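Local structure of regulatory protein MarR (Planctomyces limnophilus, 3U2R) at residues Q47-S57 against A64-L72. The protein probably binds DNA and regulates transcription as a winged helix-turn-helix factor of the MarR family. Sequence-based numbering, arbitrary orientation.
Sequences QQYNTLRLLRS and ATLQIADRL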
ATOM      1  N   GLN A  47       0.338 -24.417  14.183  1.00 50.98           N
ATOM      2  CA  GLN A  47       0.865 -25.750  13.877  1.00 50.29           C
ATOM      3  C   GLN A  47      -0.252 -26.786  14.025  1.00 49.45           C
ATOM      4  O   GLN A  47      -0.284 -27.740  13.253  1.00 45.61           O
ATOM      5  CB  GLN A  47       2.092 -26.116  14.740  1.00 53.13           C
ATOM      6  CG  GLN A  47       2.928 -27.203  14.106  1.00 64.02           C
ATOM      7  CD  GLN A  47       4.246 -27.462  14.829  1.00 87.20           C
ATOM      8  OE1 GLN A  47       4.319 -27.510  16.070  1.00 82.18           O
ATOM      9  NE2 GLN A  47       5.318 -27.691  14.066  1.00 73.18           N
ATOM     10  N   GLN A  48      -1.187 -26.561  14.969  1.00 46.65           N
ATOM     11  CA  GLN A  48      -2.368 -27.438  15.122  1.00 47.49           C
ATOM     12  C   GLN A  48      -3.322 -27.251  13.948  1.00 48.17           C
ATOM     13  O   GLN A  48      -3.787 -28.227  13.402  1.00 45.84           O
ATOM     14  CB  GLN A  48      -3.084 -27.208  16.428  1.00 49.22           C
ATOM     15  CG  GLN A  48      -2.361 -27.824  17.613  1.00 50.28           C
ATOM     16  CD  GLN A  48      -3.038 -27.463  18.908  1.00 57.40           C
ATOM     17  OE1 GLN A  48      -3.354 -26.323  19.157  1.00 61.42           O
ATOM     18  NE2 GLN A  48      -3.190 -28.384  19.808  1.00 63.29           N
ATOM     19  N   TYR A  49      -3.521 -26.009  13.484  1.00 46.97           N
ATOM     20  CA  TYR A  49      -4.352 -25.749  12.302  1.00 44.35           C
ATOM     21  C   TYR A  49      -3.733 -26.452  11.081  1.00 45.91           C
ATOM     22  O   TYR A  49      -4.454 -27.071  10.290  1.00 42.27           O
ATOM     23  CB  TYR A  49      -4.459 -24.221  12.091  1.00 46.25           C
ATOM     24  CG  TYR A  49      -5.185 -23.815  10.816  1.00 45.87           C
ATOM     25  CD1 TYR A  49      -6.565 -23.812  10.753  1.00 48.20           C
ATOM     26  CD2 TYR A  49      -4.485 -23.430   9.689  1.00 46.59           C
ATOM     27  CE1 TYR A  49      -7.239 -23.515   9.570  1.00 49.37           C
ATOM     28  CE2 TYR A  49      -5.147 -23.061   8.517  1.00 48.93           C
ATOM     29  CZ  TYR A  49      -6.535 -23.071   8.477  1.00 56.69           C
ATOM     30  OH  TYR A  49      -7.253 -22.753   7.350  1.00 67.41           O
ATOM     31  N   ASN A  50      -2.378 -26.334  10.939  1.00 43.63           N
ATOM     32  CA  ASN A  50      -1.608 -26.920   9.839  1.00 42.96           C
ATOM     33  C   ASN A  50      -1.708 -28.458   9.868  1.00 43.55           C
ATOM     34  O   ASN A  50      -1.947 -29.058   8.846  1.00 42.20           O
ATOM     35  CB  ASN A  50      -0.169 -26.478   9.891  1.00 46.70           C
ATOM     36  CG  ASN A  50       0.034 -25.047   9.486  1.00 54.33           C
ATOM     37  OD1 ASN A  50      -0.831 -24.396   8.919  1.00 50.47           O
ATOM     38  ND2 ASN A  50       1.237 -24.594   9.614  1.00 46.60           N
ATOM     39  N   THR A  51      -1.718 -29.057  11.037  1.00 42.09           N
ATOM     40  CA  THR A  51      -1.964 -30.512  11.186  1.00 40.40           C
ATOM     41  C   THR A  51      -3.394 -30.860  10.765  1.00 46.36           C
ATOM     42  O   THR A  51      -3.619 -31.756   9.947  1.00 46.71           O
ATOM     43  CB  THR A  51      -1.697 -30.922  12.629  1.00 49.79           C
ATOM     44  OG1 THR A  51      -0.352 -30.566  12.979  1.00 43.32           O
ATOM     45  CG2 THR A  51      -1.904 -32.378  12.856  1.00 47.35           C
ATOM     46  N   LEU A  52      -4.380 -30.130  11.273  1.00 43.45           N
ATOM     47  CA  LEU A  52      -5.736 -30.436  10.880  1.00 41.89           C
ATOM     48  C   LEU A  52      -5.926 -30.290   9.370  1.00 45.53           C
ATOM     49  O   LEU A  52      -6.545 -31.152   8.790  1.00 45.51           O
ATOM     50  CB  LEU A  52      -6.732 -29.543  11.632  1.00 41.25           C
ATOM     51  CG  LEU A  52      -6.817 -29.725  13.179  1.00 44.54           C
ATOM     52  CD1 LEU A  52      -7.661 -28.622  13.837  1.00 45.35           C
ATOM     53  CD2 LEU A  52      -7.464 -31.077  13.575  1.00 38.83           C
ATOM     54  N   ARG A  53      -5.373 -29.248   8.726  1.00 47.37           N
ATOM     55  CA  ARG A  53      -5.498 -29.048   7.265  1.00 50.16           C
ATOM     56  C   ARG A  53      -4.838 -30.170   6.488  1.00 56.25           C
ATOM     57  O   ARG A  53      -5.316 -30.568   5.432  1.00 57.94           O
ATOM     58  CB  ARG A  53      -4.847 -27.721   6.839  1.00 49.40           C
ATOM     59  CG  ARG A  53      -5.681 -26.468   7.066  1.00 63.58           C
ATOM     60  CD  ARG A  53      -6.506 -26.130   5.849  1.00 82.46           C
ATOM     61  NE  ARG A  53      -5.723 -25.993   4.611  1.00100.99           N
ATOM     62  CZ  ARG A  53      -5.025 -24.919   4.233  1.00119.66           C
ATOM     63  NH1 ARG A  53      -4.982 -23.839   5.000  1.00108.98           N
ATOM     64  NH2 ARG A  53      -4.363 -24.923   3.083  1.00110.45           N
ATOM     65  N   LEU A  54      -3.686 -30.604   6.970  1.00 52.89           N
ATOM     66  CA  LEU A  54      -2.943 -31.714   6.357  1.00 55.19           C
ATOM     67  C   LEU A  54      -3.792 -32.999   6.481  1.00 56.00           C
ATOM     68  O   LEU A  54      -3.924 -33.742   5.509  1.00 56.52           O
ATOM     69  CB  LEU A  54      -1.589 -31.858   7.082  1.00 55.97           C
ATOM     70  CG  LEU A  54      -0.634 -32.957   6.676  1.00 64.67           C
ATOM     71  CD1 LEU A  54      -0.156 -32.778   5.222  1.00 66.20           C
ATOM     72  CD2 LEU A  54       0.584 -32.935   7.560  1.00 67.25           C
ATOM     73  N   LEU A  55      -4.450 -33.213   7.637  1.00 48.58           N
ATOM     74  CA  LEU A  55      -5.256 -34.417   7.759  1.00 48.53           C
ATOM     75  C   LEU A  55      -6.524 -34.353   6.907  1.00 50.83           C
ATOM     76  O   LEU A  55      -7.016 -35.402   6.494  1.00 49.96           O
ATOM     77  CB  LEU A  55      -5.577 -34.768   9.229  1.00 47.48           C
ATOM     78  CG  LEU A  55      -4.344 -35.057  10.075  1.00 48.54           C
ATOM     79  CD1 LEU A  55      -4.726 -35.359  11.498  1.00 48.11           C
ATOM     80  CD2 LEU A  55      -3.529 -36.169   9.496  1.00 45.70           C
ATOM     81  N   ARG A  56      -7.036 -33.171   6.628  1.00 49.62           N
ATOM     82  CA  ARG A  56      -8.194 -33.009   5.733  1.00 52.06           C
ATOM     83  C   ARG A  56      -7.856 -33.440   4.315  1.00 57.61           C
ATOM     84  O   ARG A  56      -8.701 -34.048   3.672  1.00 57.71           O
ATOM     85  CB  ARG A  56      -8.724 -31.552   5.716  1.00 53.90           C
ATOM     86  CG  ARG A  56      -9.971 -31.388   4.782  1.00 63.56           C
ATOM     87  CD  ARG A  56     -10.839 -30.160   5.033  1.00 57.30           C
ATOM     88  NE  ARG A  56     -10.124 -28.870   5.023  1.00 69.57           N
ATOM     89  CZ  ARG A  56     -10.695 -27.679   5.290  1.00 91.44           C
ATOM     90  NH1 ARG A  56      -9.965 -26.568   5.298  1.00 66.47           N
ATOM     91  NH2 ARG A  56     -11.998 -27.598   5.570  1.00 75.50           N
ATOM     92  N   SER A  57      -6.606 -33.183   3.847  1.00 55.98           N
ATOM     93  CA  SER A  57      -6.190 -33.526   2.479  1.00 59.05           C
ATOM     94  C   SER A  57      -6.173 -35.020   2.208  1.00 64.90           C
ATOM     95  O   SER A  57      -6.186 -35.397   1.043  1.00 70.75           O
ATOM     96  CB  SER A  57      -4.814 -32.938   2.155  1.00 63.49           C
ATOM     97  OG  SER A  57      -3.761 -33.567   2.876  1.00 71.79           O
ATOM     98  N   ALA A  64       0.517 -41.330   9.324  1.00 55.02           N
ATOM     99  CA  ALA A  64       1.487 -41.688  10.361  1.00 55.50           C
ATOM    100  C   ALA A  64       2.023 -40.460  10.991  1.00 57.83           C
ATOM    101  O   ALA A  64       2.336 -39.500  10.267  1.00 58.56           O
ATOM    102  CB  ALA A  64       2.645 -42.480   9.769  1.00 59.08           C
ATOM    103  N   THR A  65       2.169 -40.484  12.326  1.00 52.73           N
ATOM    104  CA  THR A  65       2.698 -39.353  13.106  1.00 54.35           C
ATOM    105  C   THR A  65       4.052 -38.854  12.511  1.00 61.51           C
ATOM    106  O   THR A  65       4.243 -37.654  12.363  1.00 61.09           O
ATOM    107  CB  THR A  65       2.827 -39.797  14.582  1.00 64.57           C
ATOM    108  OG1 THR A  65       1.530 -40.197  15.050  1.00 64.34           O
ATOM    109  CG2 THR A  65       3.405 -38.711  15.489  1.00 67.10           C
ATOM    110  N   LEU A  66       4.956 -39.767  12.150  1.00 62.46           N
ATOM    111  CA  LEU A  66       6.237 -39.390  11.543  1.00 66.12           C
ATOM    112  C   LEU A  66       6.068 -38.671  10.202  1.00 68.12           C
ATOM    113  O   LEU A  66       6.839 -37.736   9.927  1.00 66.96           O
ATOM    114  CB  LEU A  66       7.113 -40.622  11.322  1.00 70.79           C
ATOM    115  CG  LEU A  66       7.761 -41.235  12.574  1.00 79.80           C
ATOM    116  CD1 LEU A  66       8.601 -42.410  12.198  1.00 82.43           C
ATOM    117  CD2 LEU A  66       8.631 -40.184  13.330  1.00 82.25           C
ATOM    118  N   GLN A  67       5.096 -39.124   9.352  1.00 63.07           N
ATOM    119  CA  GLN A  67       4.848 -38.492   8.049  1.00 63.58           C
ATOM    120  C   GLN A  67       4.220 -37.100   8.240  1.00 64.67           C
ATOM    121  O   GLN A  67       4.498 -36.194   7.456  1.00 64.58           O
ATOM    122  CB  GLN A  67       3.988 -39.372   7.134  1.00 65.34           C
ATOM    123  CG  GLN A  67       3.730 -38.739   5.742  1.00 94.94           C
ATOM    124  CD  GLN A  67       3.111 -39.676   4.705  1.00123.28           C
ATOM    125  OE1 GLN A  67       1.901 -39.968   4.717  1.00113.08           O
ATOM    126  NE2 GLN A  67       3.910 -40.121   3.733  1.00121.78           N
ATOM    127  N   ILE A  68       3.389 -36.916   9.293  1.00 59.13           N
ATOM    128  CA  ILE A  68       2.826 -35.596   9.625  1.00 54.27           C
ATOM    129  C   ILE A  68       4.000 -34.656   9.906  1.00 59.74           C
ATOM    130  O   ILE A  68       4.077 -33.587   9.325  1.00 55.34           O
ATOM    131  CB  ILE A  68       1.868 -35.654  10.843  1.00 54.63           C
ATOM    132  CG1 ILE A  68       0.537 -36.421  10.519  1.00 52.54           C
ATOM    133  CG2 ILE A  68       1.605 -34.238  11.410  1.00 55.24           C
ATOM    134  CD1 ILE A  68      -0.324 -36.648  11.679  1.00 56.66           C
ATOM    135  N   ALA A  69       4.905 -35.072  10.810  1.00 60.01           N
ATOM    136  CA  ALA A  69       6.058 -34.266  11.184  1.00 63.38           C
ATOM    137  C   ALA A  69       6.921 -33.956   9.943  1.00 72.81           C
ATOM    138  O   ALA A  69       7.232 -32.812   9.696  1.00 71.19           O
ATOM    139  CB  ALA A  69       6.881 -34.999  12.228  1.00 66.72           C
ATOM    140  N   ASP A  70       7.178 -34.965   9.099  1.00 74.48           N
ATOM    141  CA  ASP A  70       7.958 -34.776   7.879  1.00 77.61           C
ATOM    142  C   ASP A  70       7.278 -33.752   6.913  1.00 79.92           C
ATOM    143  O   ASP A  70       7.974 -32.881   6.396  1.00 80.59           O
ATOM    144  CB  ASP A  70       8.188 -36.139   7.191  1.00 81.93           C
ATOM    145  CG  ASP A  70       8.872 -36.033   5.849  1.00105.08           C
ATOM    146  OD1 ASP A  70       8.169 -36.132   4.817  1.00107.53           O
ATOM    147  OD2 ASP A  70      10.106 -35.811   5.828  1.00116.02           O
ATOM    148  N   ARG A  71       5.936 -33.816   6.726  1.00 73.44           N
ATOM    149  CA  ARG A  71       5.219 -32.907   5.809  1.00 74.05           C
ATOM    150  C   ARG A  71       5.094 -31.467   6.363  1.00 79.88           C
ATOM    151  O   ARG A  71       5.049 -30.498   5.582  1.00 81.60           O
ATOM    152  CB  ARG A  71       3.826 -33.444   5.478  1.00 72.26           C
ATOM    153  CG  ARG A  71       3.841 -34.612   4.498  1.00 81.12           C
ATOM    154  CD  ARG A  71       3.848 -34.149   3.057  1.00 96.31           C
ATOM    155  NE  ARG A  71       2.597 -33.512   2.632  1.00105.59           N
ATOM    156  CZ  ARG A  71       1.483 -34.151   2.269  1.00123.00           C
ATOM    157  NH1 ARG A  71       0.411 -33.465   1.884  1.00111.05           N
ATOM    158  NH2 ARG A  71       1.426 -35.483   2.298  1.00107.82           N
ATOM    159  N   LEU A  72       5.030 -31.333   7.700  1.00 74.53           N
ATOM    160  CA  LEU A  72       4.981 -30.031   8.364  1.00 80.05           C
ATOM    161  C   LEU A  72       6.331 -29.386   8.276  1.00 81.46           C
ATOM    162  O   LEU A  72       6.450 -28.422   7.551  1.00 87.29           O
ATOM    163  CB  LEU A  72       4.567 -30.164   9.838  1.00 77.99           C
ATOM    164  CG  LEU A  72       3.166 -29.765  10.236  1.00 78.85           C
ATOM    165  CD1 LEU A  72       2.147 -30.342   9.317  1.00 76.94           C
ATOM    166  CD2 LEU A  72       2.927 -30.187  11.662  1.00 79.81           C
TER
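Within the winged helix-turn-helix domain of the MarR fold, helix 46-58 is met by helix 65-71, the helix that precedes the probable DNA-recognition helix 78-88. L54 meets R71, L72 and I68 here, and the axes of the short helical segments 47-57 and 65-71, taken N to C, make 114°, with 10.8 Å between them at closest approach. A chi1 of 178° swings L54 CG to the side opposite the backbone N, and both methyls then reach across the interface. Its CD2 touches L72 CD1 at 3.5 Å and lies near I68 CG2, while its CD1 sits over one face of the R71 guanidinium, 3.5 Å from R71 NH1 and offset toward the rim of that group. The R71 chain, bent at chi2 and chi3, folds back to bring its flat end over the leucine.

The other branch of L72 faces the start of helix 46-58: L72 CD2 lies 3.6 Å from T51 OG1, the side chains crossing at about a right angle, and 3.9 Å from Q47 CG. T51 OG1 donates to Q47 O at 2.8 Å, a bond that helps hold the rotation of the T51 side chain. That carbonyl also accepts from T51 N, the two donors arriving from opposite faces of its plane. A valine here, lacking the hydroxyl, would probably leave Q47 O held by T51 N alone and the side chain less firmly fixed against L72 CD2. Deeper in, L55 CD2 meets I68 CD1 at 3.9 Å.

M63 of strand 63-64 touches L54, L55, I68 and R71, and V106 of strand 103-108 backs L55. Helix 78-88 closes another part of the interface, with L82 against Q47 and T51 and I79 against I68.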